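Local coordinates for protein PTHB1 (Homo sapiens, PDB 4YD8), which serves as a subunit of the BBSome, a coat complex thought to sort specific membrane proteins to primary cilia and required for ciliogenesis, at residues 82-90 against 138-146; 191-199 against 207-215. All blocks are in the same frame, centred on the assembly; numbering follows the deposited sequence.

Interaction 1 (82-90 against 138-146); sequences VLQVEVGKF and TACNMTYGS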
loop_
_atom_site.group_PDB
_atom_site.type_symbol
_atom_site.label_atom_id
_atom_site.label_comp_id
_atom_site.label_asym_id
_atom_site.label_seq_id
_atom_site.Cartn_x
_atom_site.Cartn_y
_atom_site.Cartn_z
ATOM N N VAL A 82 2.070 13.636 -6.222
ATOM C CA VAL A 82 1.454 12.720 -5.277
ATOM C C VAL A 82 2.513 11.753 -4.756
ATOM O O VAL A 82 3.158 11.056 -5.536
ATOM C CB VAL A 82 0.290 11.953 -5.910
ATOM C CG1 VAL A 82 -0.269 10.933 -4.928
ATOM C CG2 VAL A 82 -0.796 12.921 -6.349
ATOM N N LEU A 83 2.712 11.744 -3.441
ATOM C CA LEU A 83 3.693 10.861 -2.810
ATOM C C LEU A 83 3.084 9.524 -2.400
ATOM O O LEU A 83 3.761 8.504 -2.401
ATOM C CB LEU A 83 4.302 11.523 -1.581
ATOM C CG LEU A 83 5.082 12.821 -1.833
ATOM C CD1 LEU A 83 5.809 13.244 -0.568
ATOM C CD2 LEU A 83 6.044 12.635 -2.992
ATOM N N GLN A 84 1.810 9.539 -2.028
ATOM C CA GLN A 84 1.151 8.321 -1.553
ATOM C C GLN A 84 -0.361 8.478 -1.598
ATOM O O GLN A 84 -0.870 9.591 -1.466
ATOM C CB GLN A 84 1.617 8.000 -0.126
ATOM C CG GLN A 84 1.297 6.575 0.337
ATOM C CD GLN A 84 1.920 6.241 1.675
ATOM O OE1 GLN A 84 2.911 6.860 2.093
ATOM N NE2 GLN A 84 1.342 5.258 2.364
ATOM N N VAL A 85 -1.075 7.372 -1.810
ATOM C CA VAL A 85 -2.534 7.364 -1.692
ATOM C C VAL A 85 -2.957 6.217 -0.769
ATOM O O VAL A 85 -2.352 5.134 -0.794
ATOM C CB VAL A 85 -3.238 7.212 -3.071
ATOM C CG1 VAL A 85 -3.142 8.512 -3.876
ATOM C CG2 VAL A 85 -2.633 6.067 -3.851
ATOM N N GLU A 86 -3.964 6.471 0.060
ATOM C CA GLU A 86 -4.529 5.453 0.950
ATOM C C GLU A 86 -6.024 5.716 1.088
ATOM O O GLU A 86 -6.487 6.826 0.856
ATOM C CB GLU A 86 -3.890 5.460 2.345
ATOM C CG GLU A 86 -2.372 5.162 2.424
ATOM C CD GLU A 86 -1.956 3.779 1.910
ATOM O OE1 GLU A 86 -2.810 2.856 1.764
ATOM O OE2 GLU A 86 -0.734 3.612 1.679
ATOM N N VAL A 87 -6.763 4.694 1.493
ATOM C CA VAL A 87 -8.210 4.792 1.609
ATOM C C VAL A 87 -8.591 4.230 2.956
ATOM O O VAL A 87 -8.152 3.138 3.314
ATOM C CB VAL A 87 -8.924 4.015 0.473
ATOM C CG1 VAL A 87 -10.440 3.935 0.742
ATOM C CG2 VAL A 87 -8.615 4.662 -0.886
ATOM N N GLY A 88 -9.390 4.974 3.714
ATOM C CA GLY A 88 -9.713 4.576 5.062
ATOM C C GLY A 88 -10.790 5.446 5.676
ATOM O O GLY A 88 -11.350 6.331 5.021
ATOM N N LYS A 89 -11.070 5.205 6.947
ATOM C CA LYS A 89 -12.140 5.933 7.626
ATOM C C LYS A 89 -11.618 7.255 8.204
ATOM O O LYS A 89 -11.519 7.412 9.421
ATOM C CB LYS A 89 -12.760 5.071 8.737
ATOM C CG LYS A 89 -13.377 3.759 8.218
ATOM C CD LYS A 89 -13.745 2.831 9.366
ATOM C CE LYS A 89 -14.270 1.496 8.832
ATOM N NZ LYS A 89 -14.837 0.681 9.937
ATOM N N PHE A 90 -11.320 8.195 7.313
ATOM C CA PHE A 90 -10.566 9.392 7.667
ATOM C C PHE A 90 -11.456 10.572 8.070
ATOM O O PHE A 90 -10.944 11.653 8.377
ATOM C CB PHE A 90 -9.683 9.808 6.491
ATOM C CG PHE A 90 -8.708 8.756 6.050
ATOM C CD1 PHE A 90 -8.009 7.992 6.986
ATOM C CD2 PHE A 90 -8.486 8.531 4.702
ATOM C CE1 PHE A 90 -7.092 7.019 6.571
ATOM C CE2 PHE A 90 -7.561 7.556 4.273
ATOM C CZ PHE A 90 -6.873 6.807 5.208
ATOM N N THR A 138 8.457 18.763 5.280
ATOM C CA THR A 138 8.314 17.927 4.078
ATOM C C THR A 138 8.019 16.466 4.411
ATOM O O THR A 138 8.687 15.871 5.255
ATOM C CB THR A 138 9.586 17.976 3.229
ATOM O OG1 THR A 138 10.714 17.756 4.082
ATOM C CG2 THR A 138 9.738 19.337 2.577
ATOM N N ALA A 139 7.038 15.880 3.723
ATOM C CA ALA A 139 6.616 14.510 4.017
ATOM C C ALA A 139 7.440 13.463 3.283
ATOM O O ALA A 139 7.949 13.715 2.197
ATOM C CB ALA A 139 5.121 14.327 3.664
ATOM N N CYS A 140 7.561 12.281 3.884
ATOM C CA CYS A 140 8.105 11.131 3.180
ATOM C C CYS A 140 6.986 10.150 2.808
ATOM O O CYS A 140 6.694 9.951 1.630
ATOM C CB CYS A 140 9.166 10.417 4.020
ATOM S SG CYS A 140 9.803 8.923 3.195
ATOM N N ASN A 141 6.370 9.553 3.825
ATOM C CA ASN A 141 5.361 8.503 3.621
ATOM C C ASN A 141 4.372 8.525 4.788
ATOM O O ASN A 141 4.509 9.338 5.697
ATOM C CB ASN A 141 6.021 7.117 3.459
ATOM C CG ASN A 141 6.993 6.765 4.599
ATOM O OD1 ASN A 141 6.936 7.336 5.684
ATOM N ND2 ASN A 141 7.885 5.794 4.346
HETATM N N MSE A 142 3.359 7.661 4.762
HETATM C CA MSE A 142 2.363 7.695 5.819
HETATM C C MSE A 142 1.823 6.309 6.086
HETATM O O MSE A 142 2.022 5.393 5.281
HETATM C CB MSE A 142 1.200 8.623 5.453
HETATM C CG MSE A 142 0.461 8.209 4.188
HETATM SE SE MSE A 142 -1.128 9.386 3.989
HETATM C CE MSE A 142 -1.604 8.954 2.175
ATOM N N THR A 143 1.138 6.166 7.213
ATOM C CA THR A 143 0.377 4.953 7.500
ATOM C C THR A 143 -0.888 5.393 8.242
ATOM O O THR A 143 -1.062 6.576 8.536
ATOM C CB THR A 143 1.220 3.929 8.323
ATOM O OG1 THR A 143 0.529 2.678 8.420
ATOM C CG2 THR A 143 1.525 4.470 9.741
ATOM N N TYR A 144 -1.784 4.460 8.530
ATOM C CA TYR A 144 -3.045 4.828 9.152
ATOM C C TYR A 144 -3.609 3.653 9.912
ATOM O O TYR A 144 -3.203 2.510 9.701
ATOM C CB TYR A 144 -4.067 5.300 8.104
ATOM C CG TYR A 144 -4.487 4.207 7.136
ATOM C CD1 TYR A 144 -3.736 3.943 5.990
ATOM C CD2 TYR A 144 -5.614 3.421 7.386
ATOM C CE1 TYR A 144 -4.095 2.934 5.097
ATOM C CE2 TYR A 144 -5.995 2.409 6.497
ATOM C CZ TYR A 144 -5.224 2.169 5.357
ATOM O OH TYR A 144 -5.581 1.175 4.468
ATOM N N GLY A 145 -4.572 3.926 10.780
ATOM C CA GLY A 145 -5.208 2.851 11.512
ATOM C C GLY A 145 -5.863 3.378 12.760
ATOM O O GLY A 145 -5.894 4.590 12.998
ATOM N N SER A 146 -6.399 2.468 13.561
ATOM C CA SER A 146 -7.150 2.835 14.757
ATOM C C SER A 146 -6.218 3.056 15.941
ATOM O O SER A 146 -6.309 2.334 16.935
ATOM C CB SER A 146 -8.174 1.747 15.088
ATOM O OG SER A 146 -7.579 0.456 15.112
HETATM O O HOH W 1 5.221 7.762 0.076
HETATM O O HOH W 2 -5.456 2.144 1.843
#

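Interaction 2 (191-199 against 207-215); sequences SSRTDSFLT and ESYKYQVLA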
loop_
_atom_site.group_PDB
_atom_site.type_symbol
_atom_site.label_atom_id
_atom_site.label_comp_id
_atom_site.label_asym_id
_atom_site.label_seq_id
_atom_site.Cartn_x
_atom_site.Cartn_y
_atom_site.Cartn_z
ATOM N N SER A 191 0.760 -1.315 13.344
ATOM C CA SER A 191 0.245 -2.613 13.779
ATOM C C SER A 191 -0.909 -2.412 14.756
ATOM O O SER A 191 -0.703 -1.909 15.850
ATOM C CB SER A 191 1.352 -3.442 14.437
ATOM O OG SER A 191 0.805 -4.519 15.175
ATOM N N SER A 192 -2.127 -2.789 14.371
ATOM C CA SER A 192 -3.251 -2.612 15.278
ATOM C C SER A 192 -3.159 -3.575 16.458
ATOM O O SER A 192 -3.577 -3.234 17.560
ATOM C CB SER A 192 -4.593 -2.797 14.553
ATOM O OG SER A 192 -4.629 -4.057 13.919
ATOM N N ARG A 193 -2.594 -4.764 16.237
ATOM C CA ARG A 193 -2.556 -5.775 17.291
ATOM C C ARG A 193 -1.671 -5.332 18.453
ATOM O O ARG A 193 -1.983 -5.597 19.616
ATOM C CB ARG A 193 -2.067 -7.120 16.743
ATOM N N THR A 194 -0.580 -4.643 18.144
ATOM C CA THR A 194 0.318 -4.177 19.198
ATOM C C THR A 194 0.213 -2.672 19.421
ATOM O O THR A 194 0.971 -2.112 20.217
ATOM C CB THR A 194 1.776 -4.519 18.878
ATOM O OG1 THR A 194 2.156 -3.854 17.674
ATOM C CG2 THR A 194 1.943 -6.035 18.680
ATOM N N ASP A 195 -0.722 -2.044 18.714
ATOM C CA ASP A 195 -0.902 -0.586 18.701
ATOM C C ASP A 195 0.466 0.108 18.641
ATOM O O ASP A 195 0.831 0.880 19.531
ATOM C CB ASP A 195 -1.729 -0.136 19.920
ATOM C CG ASP A 195 -2.139 1.340 19.855
ATOM O OD1 ASP A 195 -2.348 1.883 18.749
ATOM O OD2 ASP A 195 -2.242 1.970 20.926
ATOM N N SER A 196 1.224 -0.202 17.588
ATOM C CA SER A 196 2.577 0.331 17.432
ATOM C C SER A 196 2.881 0.742 16.001
ATOM O O SER A 196 2.250 0.263 15.049
ATOM C CB SER A 196 3.627 -0.694 17.888
ATOM O OG SER A 196 3.427 -1.078 19.236
ATOM N N PHE A 197 3.862 1.630 15.860
ATOM C CA PHE A 197 4.395 2.003 14.557
ATOM C C PHE A 197 5.682 1.247 14.294
ATOM O O PHE A 197 6.549 1.163 15.164
ATOM C CB PHE A 197 4.664 3.509 14.470
ATOM C CG PHE A 197 3.423 4.351 14.555
ATOM C CD1 PHE A 197 2.508 4.364 13.518
ATOM C CD2 PHE A 197 3.177 5.129 15.666
ATOM C CE1 PHE A 197 1.361 5.139 13.595
ATOM C CE2 PHE A 197 2.028 5.914 15.749
ATOM C CZ PHE A 197 1.122 5.906 14.708
ATOM N N LEU A 198 5.811 0.710 13.089
ATOM C CA LEU A 198 7.023 -0.017 12.718
ATOM C C LEU A 198 7.755 0.724 11.612
ATOM O O LEU A 198 7.138 1.249 10.680
ATOM C CB LEU A 198 6.675 -1.456 12.274
ATOM C CG LEU A 198 6.425 -2.359 13.488
ATOM C CD1 LEU A 198 5.039 -2.164 14.113
ATOM C CD2 LEU A 198 6.647 -3.785 13.144
ATOM N N THR A 199 9.074 0.791 11.720
ATOM C CA THR A 199 9.857 1.326 10.632
ATOM C C THR A 199 11.185 0.580 10.564
ATOM O O THR A 199 11.437 -0.312 11.375
ATOM C CB THR A 199 10.082 2.847 10.782
ATOM O OG1 THR A 199 10.668 3.366 9.581
ATOM C CG2 THR A 199 10.993 3.163 11.991
ATOM N N GLU A 207 12.329 -1.299 13.891
ATOM C CA GLU A 207 11.991 -0.683 15.169
ATOM C C GLU A 207 10.490 -0.598 15.367
ATOM O O GLU A 207 9.756 -0.296 14.429
ATOM C CB GLU A 207 12.596 0.718 15.254
ATOM C CG GLU A 207 14.078 0.744 14.990
ATOM C CD GLU A 207 14.668 2.123 15.119
ATOM O OE1 GLU A 207 13.914 3.110 14.979
ATOM O OE2 GLU A 207 15.892 2.225 15.376
ATOM N N SER A 208 10.042 -0.865 16.588
ATOM C CA SER A 208 8.627 -0.792 16.914
ATOM C C SER A 208 8.430 0.208 18.049
ATOM O O SER A 208 9.064 0.093 19.094
ATOM C CB SER A 208 8.086 -2.163 17.318
ATOM O OG SER A 208 6.705 -2.112 17.645
ATOM N N TYR A 209 7.547 1.177 17.831
ATOM C CA TYR A 209 7.239 2.200 18.827
ATOM C C TYR A 209 5.773 2.138 19.239
ATOM O O TYR A 209 4.895 2.258 18.395
ATOM C CB TYR A 209 7.532 3.598 18.278
ATOM C CG TYR A 209 8.976 3.836 17.942
ATOM C CD1 TYR A 209 9.468 3.550 16.675
ATOM C CD2 TYR A 209 9.857 4.348 18.894
ATOM C CE1 TYR A 209 10.798 3.762 16.355
ATOM C CE2 TYR A 209 11.199 4.562 18.584
ATOM C CZ TYR A 209 11.659 4.263 17.307
ATOM O OH TYR A 209 12.980 4.468 16.966
ATOM N N LYS A 210 5.512 1.977 20.532
ATOM C CA LYS A 210 4.145 1.983 21.044
ATOM C C LYS A 210 3.491 3.343 20.849
ATOM O O LYS A 210 4.100 4.380 21.141
ATOM C CB LYS A 210 4.119 1.608 22.527
ATOM C CG LYS A 210 4.608 0.202 22.828
ATOM C CD LYS A 210 3.647 -0.530 23.760
ATOM C CE LYS A 210 2.557 -1.280 22.983
ATOM N NZ LYS A 210 1.519 -0.409 22.337
ATOM N N TYR A 211 2.252 3.341 20.357
ATOM C CA TYR A 211 1.525 4.588 20.141
ATOM C C TYR A 211 1.422 5.453 21.401
ATOM O O TYR A 211 1.638 6.669 21.348
ATOM C CB TYR A 211 0.113 4.315 19.624
ATOM C CG TYR A 211 -0.672 5.589 19.425
ATOM C CD1 TYR A 211 -0.381 6.439 18.367
ATOM C CD2 TYR A 211 -1.692 5.947 20.291
ATOM C CE1 TYR A 211 -1.082 7.601 18.170
ATOM C CE2 TYR A 211 -2.407 7.119 20.099
ATOM C CZ TYR A 211 -2.093 7.940 19.031
ATOM O OH TYR A 211 -2.784 9.106 18.822
ATOM N N GLN A 212 1.084 4.839 22.530
ATOM C CA GLN A 212 0.899 5.620 23.754
ATOM C C GLN A 212 2.222 6.178 24.266
ATOM O O GLN A 212 2.256 7.277 24.814
ATOM C CB GLN A 212 0.215 4.791 24.841
ATOM C CG GLN A 212 -1.215 4.359 24.483
ATOM C CD GLN A 212 -2.189 5.528 24.312
ATOM O OE1 GLN A 212 -1.921 6.656 24.736
ATOM N NE2 GLN A 212 -3.331 5.253 23.691
ATOM N N VAL A 213 3.308 5.435 24.069
ATOM C CA VAL A 213 4.631 5.932 24.419
ATOM C C VAL A 213 4.955 7.152 23.562
ATOM O O VAL A 213 5.451 8.156 24.063
ATOM C CB VAL A 213 5.714 4.849 24.244
ATOM C CG1 VAL A 213 7.106 5.467 24.271
ATOM C CG2 VAL A 213 5.571 3.799 25.322
ATOM N N LEU A 214 4.654 7.072 22.271
ATOM C CA LEU A 214 4.775 8.229 21.385
ATOM C C LEU A 214 3.925 9.394 21.863
ATOM O O LEU A 214 4.413 10.513 21.995
ATOM C CB LEU A 214 4.367 7.856 19.956
ATOM C CG LEU A 214 5.532 7.394 19.091
ATOM C CD1 LEU A 214 5.027 6.547 17.957
ATOM C CD2 LEU A 214 6.261 8.600 18.550
ATOM N N ALA A 215 2.650 9.114 22.117
ATOM C CA ALA A 215 1.700 10.132 22.537
ATOM C C ALA A 215 2.170 10.831 23.806
ATOM O O ALA A 215 2.072 12.054 23.920
ATOM C CB ALA A 215 0.336 9.522 22.751
HETATM O O HOH W 3 4.931 -4.143 17.281
HETATM O O HOH W 4 0.101 2.037 22.611
HETATM O O HOH W 5 5.684 -2.633 20.055
#

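Interaction 1 (82-90 against 138-146)
The amide nitrogen NE2 of Gln84 is gripped twice: it donates to Met142 O at 3.0 Å and, in the plane of its own carboxamide, to the anti lone pair of Glu86 OE2 at 2.7 Å. The other end of the same carboxamide, OE1, accepts from Met142 N at 2.8 Å. One side chain thus bridges the first strands of two successive blades of the seven-bladed beta-propeller, 84-88 and 139-145, which run nearly parallel (12°) with their axes 7.8 Å apart. The extended glutamine, its CG swung opposite the backbone N (chi1 -165°), spans that gap. With a leucine in its place, Met142 N and O and the Glu86 carboxylate would probably lose the amide that ties them together. The side chain of Met142, a selenomethionine in the crystal, crosses that of Gln84 at a slant and runs past Glu86 in the opposite direction; CG lies over one face of the Gln84 carboxamide, CE reaches the Glu86 CG methylene, and Leu102 and Ile158 also line it. Farther along, the edge of Phe90 points at one face of Tyr144 in a T-shaped pair, ring centroids 5.5 Å apart and planes at 88°. Next to this tyrosine lies Gly145, a residue critical for protein stability, whose backbone angles would jam a CB against the preceding carbonyl. Glu86 OE1 approaches the edge of the Tyr144 ring, and one water closes the end of the seam: it donates to Glu86 OE1 at 2.7 Å, accepts from Val87 N at 2.9 Å, and lies 2.8 Å from Tyr144 OH.

Interaction 2 (191-199 against 207-215)
Phe197 packs hard against the start of helix 211-216: its CD2 comes within 3.3 Å of Leu214 CD1, which arrives at the ring edge. The Tyr211 ring runs alongside, pointing the same way because its CG is trans to the backbone N (chi1 179°), and Phe197 CE2 meets its edge 3.6 Å from CD1. Behind this apolar knot, the antiparallel hairpin pairs Phe197 with Tyr209, and Thr199 with Glu207, through paired backbone hydrogen bonds. On the opposite face Leu198 is buried against Trp241 and Ile254, but where Ser196, Ser208 and Lys210 meet the 194-195 turn the contact is looser and water-bridged. Two waters sit at Ser208 OG, one leading to Ser196 OG and the other to Thr194 OG1. Lys210, the helix N-cap residue, folds its bent chain back so that NZ donates to Thr194 O at 2.8 Å, and weakly to Asp195 O. The latter carbonyl also takes an almost straight bond (173°) from Tyr211 N, at 3.0 Å. Strands 196-200 and 205-210 are the middle pair of a four-stranded blade, flanked by 188-191 and 241-244; Phe147 stacks edge-to-face with Phe197, while Tyr211 and Leu214 lean on strand 164-169 of the preceding blade.

How the interactions relate
Interaction 1 joins the first strands of two different blades near the middle of the propeller, whereas interaction 2 lies within the following blade and is built from its two central strands and the short helix after them. The first has no direct backbone-to-backbone bonds, and side chains and waters span the gap; the second rests on regular hairpin pairing, with an aromatic cluster at one end. Although its centre lies farther from that of the chain (about 18 Å against 9 Å), interaction 2 is buried and interaction 1 only partly so. The two meet where Thr143 CG2 packs 3.9 Å from Phe197 CD1, and Gly145 CA lies about 7 Å from the nearest Phe197 ring atom.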